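Local coordinates for occlusion-derived virus envelope protein E66 (Autographa californica nucleopolyhedrovirus, PDB 3VSN) that cleaves non-sulfated chondroitin as a polysaccharide lyase of the viral envelope, and is essential for oral infection of the insect host, at residues N63-N68 with L113-S118; R91-S96 with T152-E157; I142-V147 with G173-T178; Y208-I213 with Y267-E272. All coordinates share one frame; numbering follows the deposited sequence. Where two conformers were deposited one is given.

Contact 1. Residues N63-N68 with L113-S118; sequences NTVFDN and LRIICS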
loop_
_atom_site.group_PDB
_atom_site.type_symbol
_atom_site.label_atom_id
_atom_site.label_comp_id
_atom_site.label_asym_id
_atom_site.label_seq_id
_atom_site.Cartn_x
_atom_site.Cartn_y
_atom_site.Cartn_z
ATOM N N ASN A 63 41.044 5.087 -1.947
ATOM C CA ASN A 63 41.012 5.196 -0.490
ATOM C C ASN A 63 39.633 4.907 0.104
ATOM O O ASN A 63 39.508 4.122 1.049
ATOM C CB ASN A 63 41.500 6.579 -0.041
ATOM C CG ASN A 63 42.959 6.829 -0.383
ATOM O OD1 ASN A 63 43.289 7.803 -1.059
ATOM N ND2 ASN A 63 43.839 5.948 0.081
ATOM N N THR A 64 38.605 5.537 -0.460
ATOM C CA THR A 64 37.255 5.489 0.106
ATOM C C THR A 64 36.263 4.725 -0.782
ATOM O O THR A 64 35.047 4.838 -0.602
ATOM C CB THR A 64 36.718 6.913 0.379
ATOM O OG1 THR A 64 36.726 7.673 -0.836
ATOM C CG2 THR A 64 37.566 7.624 1.431
ATOM N N VAL A 65 36.797 3.941 -1.720
ATOM C CA VAL A 65 36.019 3.217 -2.751
ATOM C C VAL A 65 35.402 4.174 -3.780
ATOM O O VAL A 65 35.601 4.000 -4.984
ATOM C CB VAL A 65 34.954 2.249 -2.171
ATOM C CG1 VAL A 65 34.370 1.379 -3.275
ATOM C CG2 VAL A 65 35.552 1.366 -1.084
ATOM N N PHE A 66 34.663 5.176 -3.303
ATOM C CA PHE A 66 34.079 6.198 -4.170
ATOM C C PHE A 66 34.393 7.614 -3.683
ATOM O O PHE A 66 34.604 7.834 -2.488
ATOM C CB PHE A 66 32.559 6.025 -4.267
ATOM C CG PHE A 66 32.120 4.682 -4.784
ATOM C CD1 PHE A 66 32.231 4.363 -6.134
ATOM C CD2 PHE A 66 31.565 3.743 -3.919
ATOM C CE1 PHE A 66 31.814 3.129 -6.609
ATOM C CE2 PHE A 66 31.149 2.505 -4.389
ATOM C CZ PHE A 66 31.277 2.196 -5.734
ATOM N N ASP A 67 34.406 8.568 -4.616
ATOM C CA ASP A 67 34.661 9.981 -4.307
ATOM C C ASP A 67 33.567 10.608 -3.447
ATOM O O ASP A 67 32.404 10.199 -3.512
ATOM C CB ASP A 67 34.818 10.799 -5.598
ATOM C CG ASP A 67 36.197 10.658 -6.224
ATOM O OD1 ASP A 67 37.120 10.158 -5.548
ATOM O OD2 ASP A 67 36.359 11.055 -7.399
ATOM N N ASN A 68 33.961 11.604 -2.651
ATOM C CA ASN A 68 33.044 12.397 -1.816
ATOM C C ASN A 68 32.261 11.597 -0.768
ATOM O O ASN A 68 31.104 11.905 -0.467
ATOM C CB ASN A 68 32.111 13.253 -2.687
ATOM C CG ASN A 68 32.865 14.283 -3.505
ATOM O OD1 ASN A 68 33.614 15.096 -2.963
ATOM N ND2 ASN A 68 32.672 14.253 -4.820
ATOM N N LEU A 113 35.894 -4.562 -3.044
ATOM C CA LEU A 113 35.738 -5.617 -2.040
ATOM C C LEU A 113 37.011 -5.789 -1.209
ATOM O O LEU A 113 36.939 -5.924 0.015
ATOM C CB LEU A 113 35.329 -6.944 -2.694
ATOM C CG LEU A 113 34.860 -8.080 -1.774
ATOM C CD1 LEU A 113 33.649 -7.662 -0.946
ATOM C CD2 LEU A 113 34.546 -9.325 -2.590
ATOM N N ARG A 114 38.165 -5.778 -1.879
ATOM C CA ARG A 114 39.471 -5.823 -1.211
ATOM C C ARG A 114 39.635 -4.682 -0.212
ATOM O O ARG A 114 40.113 -4.900 0.904
ATOM C CB ARG A 114 40.611 -5.755 -2.232
ATOM C CG ARG A 114 40.806 -7.011 -3.059
ATOM C CD ARG A 114 41.826 -6.759 -4.158
ATOM N NE ARG A 114 41.902 -7.874 -5.098
ATOM C CZ ARG A 114 42.339 -7.773 -6.350
ATOM N NH1 ARG A 114 42.737 -6.601 -6.827
ATOM N NH2 ARG A 114 42.373 -8.847 -7.127
ATOM N N ILE A 115 39.241 -3.473 -0.619
ATOM C CA ILE A 115 39.339 -2.291 0.243
ATOM C C ILE A 115 38.503 -2.467 1.517
ATOM O O ILE A 115 38.987 -2.204 2.620
ATOM C CB ILE A 115 38.970 -0.984 -0.505
ATOM C CG1 ILE A 115 40.009 -0.672 -1.590
ATOM C CG2 ILE A 115 38.884 0.188 0.461
ATOM C CD1 ILE A 115 39.550 0.332 -2.630
ATOM N N ILE A 116 37.265 -2.935 1.363
ATOM C CA ILE A 116 36.388 -3.202 2.510
ATOM C C ILE A 116 36.979 -4.259 3.452
ATOM O O ILE A 116 36.985 -4.077 4.671
ATOM C CB ILE A 116 34.961 -3.611 2.065
ATOM C CG1 ILE A 116 34.267 -2.436 1.369
ATOM C CG2 ILE A 116 34.129 -4.072 3.257
ATOM C CD1 ILE A 116 32.995 -2.814 0.636
ATOM N N CYS A 117 37.484 -5.351 2.879
ATOM C CA CYS A 117 38.080 -6.437 3.662
ATOM C C CYS A 117 39.282 -5.982 4.490
ATOM O O CYS A 117 39.481 -6.459 5.607
ATOM C CB CYS A 117 38.458 -7.611 2.759
ATOM S SG CYS A 117 37.020 -8.518 2.148
ATOM N N SER A 118 40.059 -5.047 3.947
ATOM C CA SER A 118 41.225 -4.505 4.647
ATOM C C SER A 118 40.845 -3.590 5.817
ATOM O O SER A 118 41.683 -3.297 6.670
ATOM C CB SER A 118 42.148 -3.764 3.673
ATOM O OG SER A 118 41.633 -2.482 3.349
#
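Val65 works in two directions, its CG1 lying 3.5 Å above one face of the neighbouring Phe66 ring, offset toward the rim, and its CG2 reaching Ile115 of the helix. The Phe66 ring also meets that of Trp60 with the planes inclined by about 40°. CG1 stands anti to the backbone N, which sends CG2 across to the helix, where Val65 CG2 and Ile115 CG2 touch at 3.9 Å. The two side chains run past one another in opposing directions, meeting methyl against methyl. The same Ile115 CG2 also lies 4.0 Å from Asn63 O, a carbonyl that accepts the indole N-H of Trp72; Trp72 in turn packs on Ile115.

A tight turn presents Val65. With phi 70° and psi -53° at this residue, Phe66 N makes a weak 2.7 Å hydrogen bond to Thr64 O, a classic gamma turn. Thr64 OG1 donates to Phe66 O at 2.7 Å, approaching from well above the carbonyl plane, and so braces the turn from its other end. Asn61 OD1 accepts from the backbone N of both Asn63 and Thr64. Across the contact, Ser118 OG donates to Ile115 O at 2.8 Å near the end of helix 103-119.

The contact is a small apolar touch between a two-stranded hairpin, 60-61 with 65-66, and helix 103-119, with Val81 of helix 75-93 also against Val65. Hairpin and helices belong to the N-terminal helical domain, which matches in part the alpha-helical domain of polysaccharide lyase family 8 and forms the alpha/alpha toroid.

Contact 2. Residues R91-S96 with T152-E157; sequences RYNNTS and TIVLNE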
loop_
_atom_site.group_PDB
_atom_site.type_symbol
_atom_site.label_atom_id
_atom_site.label_comp_id
_atom_site.label_asym_id
_atom_site.label_seq_id
_atom_site.Cartn_x
_atom_site.Cartn_y
_atom_site.Cartn_z
ATOM N N ARG A 91 24.686 -3.108 -12.960
ATOM C CA ARG A 91 25.136 -2.504 -14.222
ATOM C C ARG A 91 26.073 -3.433 -14.993
ATOM O O ARG A 91 25.928 -3.608 -16.206
ATOM C CB ARG A 91 25.837 -1.165 -13.976
ATOM C CG ARG A 91 24.932 -0.041 -13.494
ATOM C CD ARG A 91 25.608 1.313 -13.657
ATOM N NE ARG A 91 25.848 1.621 -15.066
ATOM C CZ ARG A 91 26.496 2.692 -15.513
ATOM N NH1 ARG A 91 26.992 3.589 -14.667
ATOM N NH2 ARG A 91 26.656 2.864 -16.818
ATOM N N TYR A 92 27.035 -4.020 -14.285
ATOM C CA TYR A 92 27.982 -4.959 -14.886
ATOM C C TYR A 92 27.264 -6.156 -15.516
ATOM O O TYR A 92 27.669 -6.663 -16.568
ATOM C CB TYR A 92 28.977 -5.452 -13.829
ATOM C CG TYR A 92 30.015 -6.399 -14.383
ATOM C CD1 TYR A 92 31.177 -5.911 -14.979
ATOM C CD2 TYR A 92 29.829 -7.781 -14.328
ATOM C CE1 TYR A 92 32.131 -6.774 -15.493
ATOM C CE2 TYR A 92 30.776 -8.652 -14.847
ATOM C CZ TYR A 92 31.923 -8.140 -15.428
ATOM O OH TYR A 92 32.865 -8.996 -15.941
ATOM N N ASN A 93 26.196 -6.591 -14.857
ATOM C CA ASN A 93 25.465 -7.794 -15.227
ATOM C C ASN A 93 24.346 -7.545 -16.250
ATOM O O ASN A 93 23.798 -8.494 -16.820
ATOM C CB ASN A 93 24.914 -8.445 -13.952
ATOM C CG ASN A 93 24.198 -9.754 -14.213
ATOM O OD1 ASN A 93 22.968 -9.822 -14.120
ATOM N ND2 ASN A 93 24.956 -10.802 -14.526
ATOM N N ASN A 94 24.025 -6.275 -16.493
ATOM C CA ASN A 94 22.878 -5.908 -17.330
ATOM C C ASN A 94 23.235 -5.744 -18.808
ATOM O O ASN A 94 23.968 -4.826 -19.185
ATOM C CB ASN A 94 22.198 -4.644 -16.783
ATOM C CG ASN A 94 20.928 -4.281 -17.537
ATOM O OD1 ASN A 94 20.278 -5.131 -18.142
ATOM N ND2 ASN A 94 20.570 -3.005 -17.496
ATOM N N THR A 95 22.693 -6.641 -19.630
ATOM C CA THR A 95 23.007 -6.726 -21.065
ATOM C C THR A 95 22.914 -5.398 -21.826
ATOM O O THR A 95 23.709 -5.151 -22.733
ATOM C CB THR A 95 22.128 -7.776 -21.781
ATOM O OG1 THR A 95 20.749 -7.424 -21.636
ATOM C CG2 THR A 95 22.357 -9.168 -21.198
ATOM N N SER A 96 21.958 -4.548 -21.454
ATOM C CA SER A 96 21.754 -3.279 -22.160
ATOM C C SER A 96 22.581 -2.104 -21.624
ATOM O O SER A 96 22.619 -1.040 -22.249
ATOM C CB SER A 96 20.266 -2.917 -22.211
ATOM O OG SER A 96 19.745 -2.709 -20.913
ATOM N N THR A 152 30.727 -11.367 -5.837
ATOM C CA THR A 152 31.169 -12.737 -6.108
ATOM C C THR A 152 30.405 -13.388 -7.274
ATOM O O THR A 152 31.019 -13.969 -8.175
ATOM C CB THR A 152 31.087 -13.623 -4.844
ATOM O OG1 THR A 152 31.899 -13.054 -3.810
ATOM C CG2 THR A 152 31.568 -15.042 -5.134
ATOM N N ILE A 153 29.080 -13.276 -7.266
ATOM C CA ILE A 153 28.272 -13.925 -8.301
ATOM C C ILE A 153 28.401 -13.256 -9.674
ATOM O O ILE A 153 28.655 -13.943 -10.666
ATOM C CB ILE A 153 26.795 -14.105 -7.885
ATOM C CG1 ILE A 153 26.711 -14.935 -6.602
ATOM C CG2 ILE A 153 26.000 -14.777 -9.005
ATOM C CD1 ILE A 153 25.323 -15.048 -6.001
ATOM N N VAL A 154 28.252 -11.934 -9.749
ATOM C CA VAL A 154 28.315 -11.278 -11.067
ATOM C C VAL A 154 29.684 -11.415 -11.745
ATOM O O VAL A 154 29.782 -11.335 -12.971
ATOM C CB VAL A 154 27.839 -9.800 -11.066
ATOM C CG1 VAL A 154 26.438 -9.685 -10.477
ATOM C CG2 VAL A 154 28.826 -8.882 -10.345
ATOM N N LEU A 155 30.726 -11.635 -10.942
ATOM C CA LEU A 155 32.082 -11.808 -11.458
ATOM C C LEU A 155 32.472 -13.282 -11.620
ATOM O O LEU A 155 33.648 -13.591 -11.830
ATOM C CB LEU A 155 33.100 -11.088 -10.555
ATOM C CG LEU A 155 33.026 -9.562 -10.415
ATOM C CD1 LEU A 155 34.179 -9.044 -9.566
ATOM C CD2 LEU A 155 33.015 -8.868 -11.772
ATOM N N ASN A 156 31.488 -14.182 -11.547
ATOM C CA ASN A 156 31.763 -15.623 -11.500
ATOM C C ASN A 156 32.438 -16.231 -12.740
ATOM O O ASN A 156 32.967 -17.335 -12.673
ATOM C CB ASN A 156 30.519 -16.432 -11.089
ATOM C CG ASN A 156 29.498 -16.578 -12.212
ATOM O OD1 ASN A 156 29.510 -15.835 -13.195
ATOM N ND2 ASN A 156 28.596 -17.536 -12.055
ATOM N N GLU A 157 32.428 -15.507 -13.856
ATOM C CA GLU A 157 33.090 -15.988 -15.067
ATOM C C GLU A 157 34.387 -15.231 -15.371
ATOM O O GLU A 157 34.988 -15.400 -16.436
ATOM C CB GLU A 157 32.121 -15.983 -16.252
ATOM C CG GLU A 157 31.003 -17.004 -16.081
ATOM C CD GLU A 157 30.161 -17.194 -17.326
ATOM O OE1 GLU A 157 29.888 -16.196 -18.027
ATOM O OE2 GLU A 157 29.764 -18.350 -17.592
#
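Tyr92 swings its ring out from helix 75-93 with CG anti to the backbone N (chi1 -178°), and Leu155 comes down on one face of it. The leucine is extended, and its CD2 does the touching: it stands 4.1 Å from the centroid of the Tyr92 ring and 22° off the ring normal, a CH-pi contact. CD2 sits offset toward the rim, nearest to Tyr92 CE2 at 3.8 Å, and the two side chains cross at roughly a right angle. A different approach is made by the backbone of Val154, whose O comes to the edge of the ring, near its plane and 3.4 Å from Tyr92 CE2.

Val154 splits its methyls over both neighbours. With chi1 -54°, CG2 lies between the backbone N and the carbonyl carbon and comes within 4.3 Å of Tyr92 CD2, while CG1 rests 4.0 Å from Asn93 CB. Leu42 of helix 29-48 packs on both Val154 and Asn93, and Ala106 of helix 103-119 lies against Tyr92 and Leu155.

Each segment runs off the C-terminal end of a helix, 75-93 or 138-154, and the two are joined here by dispersion, a CH-pi contact and a carbonyl at an aromatic edge. Since aromatic C-H groups carry a slight positive charge, that edge probably suits the Val154 carbonyl oxygen electrostatically, and the face the Leu155 methyl.

Contact 3. Residues I142-V147 with G173-T178; sequences ITMPEV and GLYLPT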
loop_
_atom_site.group_PDB
_atom_site.type_symbol
_atom_site.label_atom_id
_atom_site.label_comp_id
_atom_site.label_asym_id
_atom_site.label_seq_id
_atom_site.Cartn_x
_atom_site.Cartn_y
_atom_site.Cartn_z
ATOM N N ILE A 142 23.558 -6.173 7.523
ATOM C CA ILE A 142 22.519 -6.262 6.496
ATOM C C ILE A 142 23.083 -6.017 5.100
ATOM O O ILE A 142 23.064 -6.913 4.256
ATOM C CB ILE A 142 21.332 -5.306 6.795
ATOM C CG1 ILE A 142 20.732 -5.585 8.185
ATOM C CG2 ILE A 142 20.259 -5.385 5.709
ATOM C CD1 ILE A 142 20.266 -7.012 8.417
ATOM N N THR A 143 23.600 -4.813 4.870
ATOM C CA THR A 143 24.007 -4.394 3.529
ATOM C C THR A 143 25.331 -5.012 3.068
ATOM O O THR A 143 25.446 -5.454 1.924
ATOM C CB THR A 143 24.073 -2.859 3.421
ATOM O OG1 THR A 143 22.964 -2.288 4.127
ATOM C CG2 THR A 143 24.009 -2.420 1.964
ATOM N N MET A 144 26.319 -5.051 3.955
ATOM C CA MET A 144 27.648 -5.550 3.586
ATOM C C MET A 144 27.677 -7.007 3.088
ATOM O O MET A 144 28.305 -7.279 2.068
ATOM C CB MET A 144 28.654 -5.338 4.719
ATOM C CG MET A 144 30.100 -5.593 4.315
ATOM S SD MET A 144 31.207 -5.500 5.731
ATOM C CE MET A 144 30.804 -7.023 6.590
ATOM N N PRO A 145 27.001 -7.944 3.790
ATOM C CA PRO A 145 26.993 -9.313 3.263
ATOM C C PRO A 145 26.387 -9.421 1.859
ATOM O O PRO A 145 26.809 -10.271 1.073
ATOM C CB PRO A 145 26.152 -10.074 4.288
ATOM C CG PRO A 145 26.372 -9.321 5.557
ATOM C CD PRO A 145 26.364 -7.881 5.119
ATOM N N GLU A 146 25.425 -8.552 1.549
ATOM C CA GLU A 146 24.857 -8.463 0.200
ATOM C C GLU A 146 25.888 -8.005 -0.836
ATOM O O GLU A 146 25.833 -8.427 -1.993
ATOM C CB GLU A 146 23.612 -7.565 0.185
ATOM C CG GLU A 146 22.416 -8.189 0.895
ATOM C CD GLU A 146 21.255 -7.230 1.133
ATOM O OE1 GLU A 146 21.420 -5.997 0.985
ATOM O OE2 GLU A 146 20.163 -7.720 1.484
ATOM N N VAL A 147 26.828 -7.155 -0.418
ATOM C CA VAL A 147 27.926 -6.714 -1.290
ATOM C C VAL A 147 28.806 -7.902 -1.686
ATOM O O VAL A 147 29.083 -8.107 -2.870
ATOM C CB VAL A 147 28.786 -5.611 -0.632
ATOM C CG1 VAL A 147 29.986 -5.260 -1.501
ATOM C CG2 VAL A 147 27.948 -4.368 -0.376
ATOM N N GLY A 173 32.057 -15.791 7.189
ATOM C CA GLY A 173 32.287 -16.765 8.258
ATOM C C GLY A 173 32.460 -16.078 9.600
ATOM O O GLY A 173 31.997 -16.577 10.626
ATOM N N LEU A 174 33.112 -14.917 9.583
ATOM C CA LEU A 174 33.300 -14.115 10.785
ATOM C C LEU A 174 32.089 -13.242 11.121
ATOM O O LEU A 174 31.625 -13.247 12.261
ATOM C CB LEU A 174 34.551 -13.239 10.667
ATOM C CG LEU A 174 35.936 -13.896 10.712
ATOM C CD1 LEU A 174 36.998 -12.819 10.568
ATOM C CD2 LEU A 174 36.159 -14.691 11.992
ATOM N N TYR A 175 31.586 -12.499 10.134
ATOM C CA TYR A 175 30.564 -11.474 10.378
ATOM C C TYR A 175 29.120 -11.967 10.312
ATOM O O TYR A 175 28.214 -11.321 10.843
ATOM C CB TYR A 175 30.780 -10.269 9.458
ATOM C CG TYR A 175 31.855 -9.351 9.979
ATOM C CD1 TYR A 175 33.206 -9.635 9.761
ATOM C CD2 TYR A 175 31.529 -8.215 10.718
ATOM C CE1 TYR A 175 34.197 -8.806 10.252
ATOM C CE2 TYR A 175 32.517 -7.375 11.212
ATOM C CZ TYR A 175 33.847 -7.677 10.975
ATOM O OH TYR A 175 34.830 -6.854 11.465
ATOM N N LEU A 176 28.921 -13.110 9.668
ATOM C CA LEU A 176 27.609 -13.737 9.574
ATOM C C LEU A 176 27.767 -15.245 9.817
ATOM O O LEU A 176 27.536 -16.054 8.912
ATOM C CB LEU A 176 26.996 -13.438 8.198
ATOM C CG LEU A 176 25.507 -13.648 7.918
ATOM C CD1 LEU A 176 24.642 -12.860 8.892
ATOM C CD2 LEU A 176 25.189 -13.248 6.482
ATOM N N PRO A 177 28.186 -15.629 11.046
ATOM C CA PRO A 177 28.526 -17.030 11.343
ATOM C C PRO A 177 27.337 -17.991 11.260
ATOM O O PRO A 177 27.526 -19.178 10.985
ATOM C CB PRO A 177 29.078 -16.967 12.771
ATOM C CG PRO A 177 28.496 -15.729 13.359
ATOM C CD PRO A 177 28.378 -14.760 12.224
ATOM N N THR A 178 26.133 -17.482 11.522
ATOM C CA THR A 178 24.897 -18.217 11.253
ATOM C C THR A 178 23.953 -17.303 10.470
ATOM O O THR A 178 24.259 -16.132 10.250
ATOM C CB THR A 178 24.182 -18.691 12.540
ATOM O OG1 THR A 178 23.526 -17.581 13.162
ATOM C CG2 THR A 178 25.156 -19.346 13.525
#
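Leu176 and Met144 carry the torsions that bring the touching groups together. Leu176 holds CG anti to its own N (chi1 -164°), and the chi2 of 56° then sets CD2 against the ring of Pro145, where Leu176 CD2 and Pro145 CB are 4.0 Å apart. Met144 is stretched out through its first two torsions and bends only at its last, carrying the terminal methyl to the base of a tyrosine: Met144 CE lies 4.2 Å from Tyr175 CG. The methyl approaches the ring obliquely. Two separate apolar touches result, set side by side, each pairing one of two consecutive residues in one segment with one of two in the other.

The backbone explains the placement. Pro145 has no N-H to give to the preceding turn, and helix 138-154 is kinked there; its ring stands in the interface as a compact apolar surface. On the other side helix 161-175 ends at Tyr175, and Leu176 is the first residue to leave helical angles, yet its CB is still directed toward helix 138-154. The polar end of Tyr175 is satisfied elsewhere, through a hydrogen bond between its OH and Pro121 O.

Helix 189-205 backs the interface, with Pro198 against Pro145 and with Met195 and Tyr199 against Leu176; the side chain of Leu176 lies about 9 Å from that of the catalytic Asn191 on this same helix. Toward helix 75-93, Met144 packs on Phe78, so within the alpha/alpha toroid helix 138-154 touches helices 75-93, 161-175 and 189-205 around this contact.

Contact 4. Residues Y208-I213 with Y267-E272; sequences YSLAQI and YYFGDE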
loop_
_atom_site.group_PDB
_atom_site.type_symbol
_atom_site.label_atom_id
_atom_site.label_comp_id
_atom_site.label_asym_id
_atom_site.label_seq_id
_atom_site.Cartn_x
_atom_site.Cartn_y
_atom_site.Cartn_z
ATOM N N TYR A 208 28.389 -26.998 1.321
ATOM C CA TYR A 208 27.169 -27.572 1.898
ATOM C C TYR A 208 26.024 -27.580 0.882
ATOM O O TYR A 208 25.857 -26.625 0.121
ATOM C CB TYR A 208 26.731 -26.796 3.141
ATOM C CG TYR A 208 27.682 -26.868 4.316
ATOM C CD1 TYR A 208 27.706 -27.985 5.154
ATOM C CD2 TYR A 208 28.538 -25.807 4.608
ATOM C CE1 TYR A 208 28.570 -28.047 6.239
ATOM C CE2 TYR A 208 29.404 -25.859 5.691
ATOM C CZ TYR A 208 29.416 -26.979 6.501
ATOM O OH TYR A 208 30.275 -27.029 7.576
ATOM N N SER A 209 25.239 -28.656 0.872
ATOM C CA SER A 209 24.061 -28.726 0.009
ATOM C C SER A 209 22.921 -27.922 0.626
ATOM O O SER A 209 22.906 -27.690 1.836
ATOM C CB SER A 209 23.629 -30.177 -0.231
ATOM O OG SER A 209 22.967 -30.711 0.905
ATOM N N LEU A 210 21.974 -27.499 -0.206
ATOM C CA LEU A 210 20.807 -26.754 0.273
ATOM C C LEU A 210 19.990 -27.549 1.300
ATOM O O LEU A 210 19.465 -26.972 2.254
ATOM C CB LEU A 210 19.936 -26.278 -0.899
ATOM C CG LEU A 210 20.516 -25.102 -1.697
ATOM C CD1 LEU A 210 19.783 -24.884 -3.012
ATOM C CD2 LEU A 210 20.518 -23.827 -0.866
ATOM N N ALA A 211 19.906 -28.867 1.111
ATOM C CA ALA A 211 19.232 -29.750 2.071
ATOM C C ALA A 211 19.883 -29.705 3.455
ATOM O O ALA A 211 19.189 -29.767 4.468
ATOM C CB ALA A 211 19.182 -31.180 1.547
ATOM N N GLN A 212 21.211 -29.586 3.492
ATOM C CA GLN A 212 21.953 -29.465 4.751
ATOM C C GLN A 212 21.711 -28.114 5.420
ATOM O O GLN A 212 21.424 -28.046 6.619
ATOM C CB GLN A 212 23.458 -29.655 4.529
ATOM C CG GLN A 212 23.885 -31.045 4.091
ATOM C CD GLN A 212 25.394 -31.199 4.075
ATOM O OE1 GLN A 212 26.010 -31.492 5.100
ATOM N NE2 GLN A 212 25.997 -31.000 2.909
ATOM N N ILE A 213 21.842 -27.044 4.636
ATOM C CA ILE A 213 21.661 -25.672 5.120
ATOM C C ILE A 213 20.259 -25.485 5.711
ATOM O O ILE A 213 20.096 -24.861 6.762
ATOM C CB ILE A 213 21.929 -24.641 3.996
ATOM C CG1 ILE A 213 23.364 -24.786 3.470
ATOM C CG2 ILE A 213 21.697 -23.219 4.496
ATOM C CD1 ILE A 213 23.554 -24.342 2.034
ATOM N N TYR A 267 13.548 -20.254 -4.180
ATOM C CA TYR A 267 14.552 -20.967 -4.967
ATOM C C TYR A 267 15.333 -21.953 -4.097
ATOM O O TYR A 267 15.475 -23.124 -4.458
ATOM C CB TYR A 267 15.522 -20.010 -5.676
ATOM C CG TYR A 267 16.526 -20.756 -6.534
ATOM C CD1 TYR A 267 17.666 -21.332 -5.968
ATOM C CD2 TYR A 267 16.318 -20.922 -7.900
ATOM C CE1 TYR A 267 18.570 -22.043 -6.739
ATOM C CE2 TYR A 267 17.223 -21.628 -8.680
ATOM C CZ TYR A 267 18.346 -22.183 -8.093
ATOM O OH TYR A 267 19.250 -22.881 -8.855
ATOM N N TYR A 268 15.838 -21.465 -2.963
ATOM C CA TYR A 268 16.641 -22.258 -2.031
ATOM C C TYR A 268 15.906 -23.474 -1.466
ATOM O O TYR A 268 16.435 -24.592 -1.485
ATOM C CB TYR A 268 17.069 -21.408 -0.831
ATOM C CG TYR A 268 18.165 -20.379 -1.033
ATOM C CD1 TYR A 268 19.224 -20.590 -1.920
ATOM C CD2 TYR A 268 18.169 -19.211 -0.273
ATOM C CE1 TYR A 268 20.233 -19.644 -2.067
ATOM C CE2 TYR A 268 19.167 -18.263 -0.414
ATOM C CZ TYR A 268 20.196 -18.481 -1.310
ATOM O OH TYR A 268 21.185 -17.531 -1.428
ATOM N N PHE A 269 14.699 -23.248 -0.946
ATOM C CA PHE A 269 14.038 -24.241 -0.098
ATOM C C PHE A 269 12.668 -24.731 -0.586
ATOM O O PHE A 269 12.015 -25.525 0.093
ATOM C CB PHE A 269 13.978 -23.747 1.357
ATOM C CG PHE A 269 15.309 -23.285 1.897
ATOM C CD1 PHE A 269 16.399 -24.156 1.945
ATOM C CD2 PHE A 269 15.476 -21.983 2.357
ATOM C CE1 PHE A 269 17.626 -23.733 2.432
ATOM C CE2 PHE A 269 16.701 -21.556 2.851
ATOM C CZ PHE A 269 17.779 -22.433 2.886
ATOM N N GLY A 270 12.243 -24.268 -1.760
ATOM C CA GLY A 270 11.065 -24.826 -2.427
ATOM C C GLY A 270 9.795 -24.003 -2.326
ATOM O O GLY A 270 9.717 -23.038 -1.562
ATOM N N ASP A 271 8.788 -24.421 -3.090
ATOM C CA ASP A 271 7.521 -23.703 -3.219
ATOM C C ASP A 271 6.603 -23.784 -1.996
ATOM O O ASP A 271 5.523 -23.193 -2.004
ATOM C CB ASP A 271 6.755 -24.206 -4.454
ATOM C CG ASP A 271 7.483 -23.926 -5.757
ATOM O OD1 ASP A 271 8.022 -22.811 -5.925
ATOM O OD2 ASP A 271 7.509 -24.827 -6.624
ATOM N N GLU A 272 7.022 -24.505 -0.956
ATOM C CA GLU A 272 6.176 -24.702 0.222
ATOM C C GLU A 272 6.508 -23.779 1.396
ATOM O O GLU A 272 5.697 -23.624 2.311
ATOM C CB GLU A 272 6.191 -26.171 0.667
ATOM C CG GLU A 272 4.987 -26.978 0.199
ATOM C CD GLU A 272 4.936 -27.156 -1.307
ATOM O OE1 GLU A 272 3.835 -27.011 -1.885
ATOM O OE2 GLU A 272 5.993 -27.444 -1.915
#
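Leu210 and Tyr268 bring their CA atoms to 6.5 Å where the first turn of helix 210-214 meets the last turn of helix 262-269, within the alpha/alpha toroid. Ser209 is the N-cap of the first helix, its OG accepting a weak 3.3 Å bond from Gln212 N. The second helix stops at Phe269, and Gly270 leaves it with positive phi (103°).

Leu210 makes most of the apolar contact. Its CG is anti to the carbonyl carbon (chi1 -74°), and the side chain crosses that of Tyr268 at about a right angle: Leu210 CD2 meets Tyr268 CD1 obliquely at 3.6 Å, while Leu210 CD1 lies 3.7 Å from Tyr268 O. The hydroxyl of Tyr268 donates to Val197 O of helix 189-205. Phe269 turns its edge to the first helix and has Tyr268 CB over the centre of one face. At that edge Ile213 CG2 comes within 4.3 Å of Phe269 CZ, and Leu210 O lies in the ring plane, 3.7 Å from Phe269 CE1.

From the N terminus, contact 1 closes the first loop, returning helix 103-119 to the hairpin strand 65-66. Contact 2 opens inside that loop and closes beyond it, so the two cross, tying the end of helix 75-93 to that of helix 138-154. Contact 3 opens before contact 2 closes and ends beyond it, so these cross as well; both use helix 138-154, and contact 3 joins that helix to helix 161-175. Contacts 1 and 3 follow in series yet touch in space, where Ile116 CG2 packs 4.1 Å from Met144 SD. Contact 4 comes after all three, linking helices 210-214 and 262-269 about 19 Å, centre to centre, from contact 3. Its loop includes a four-stranded mixed sheet.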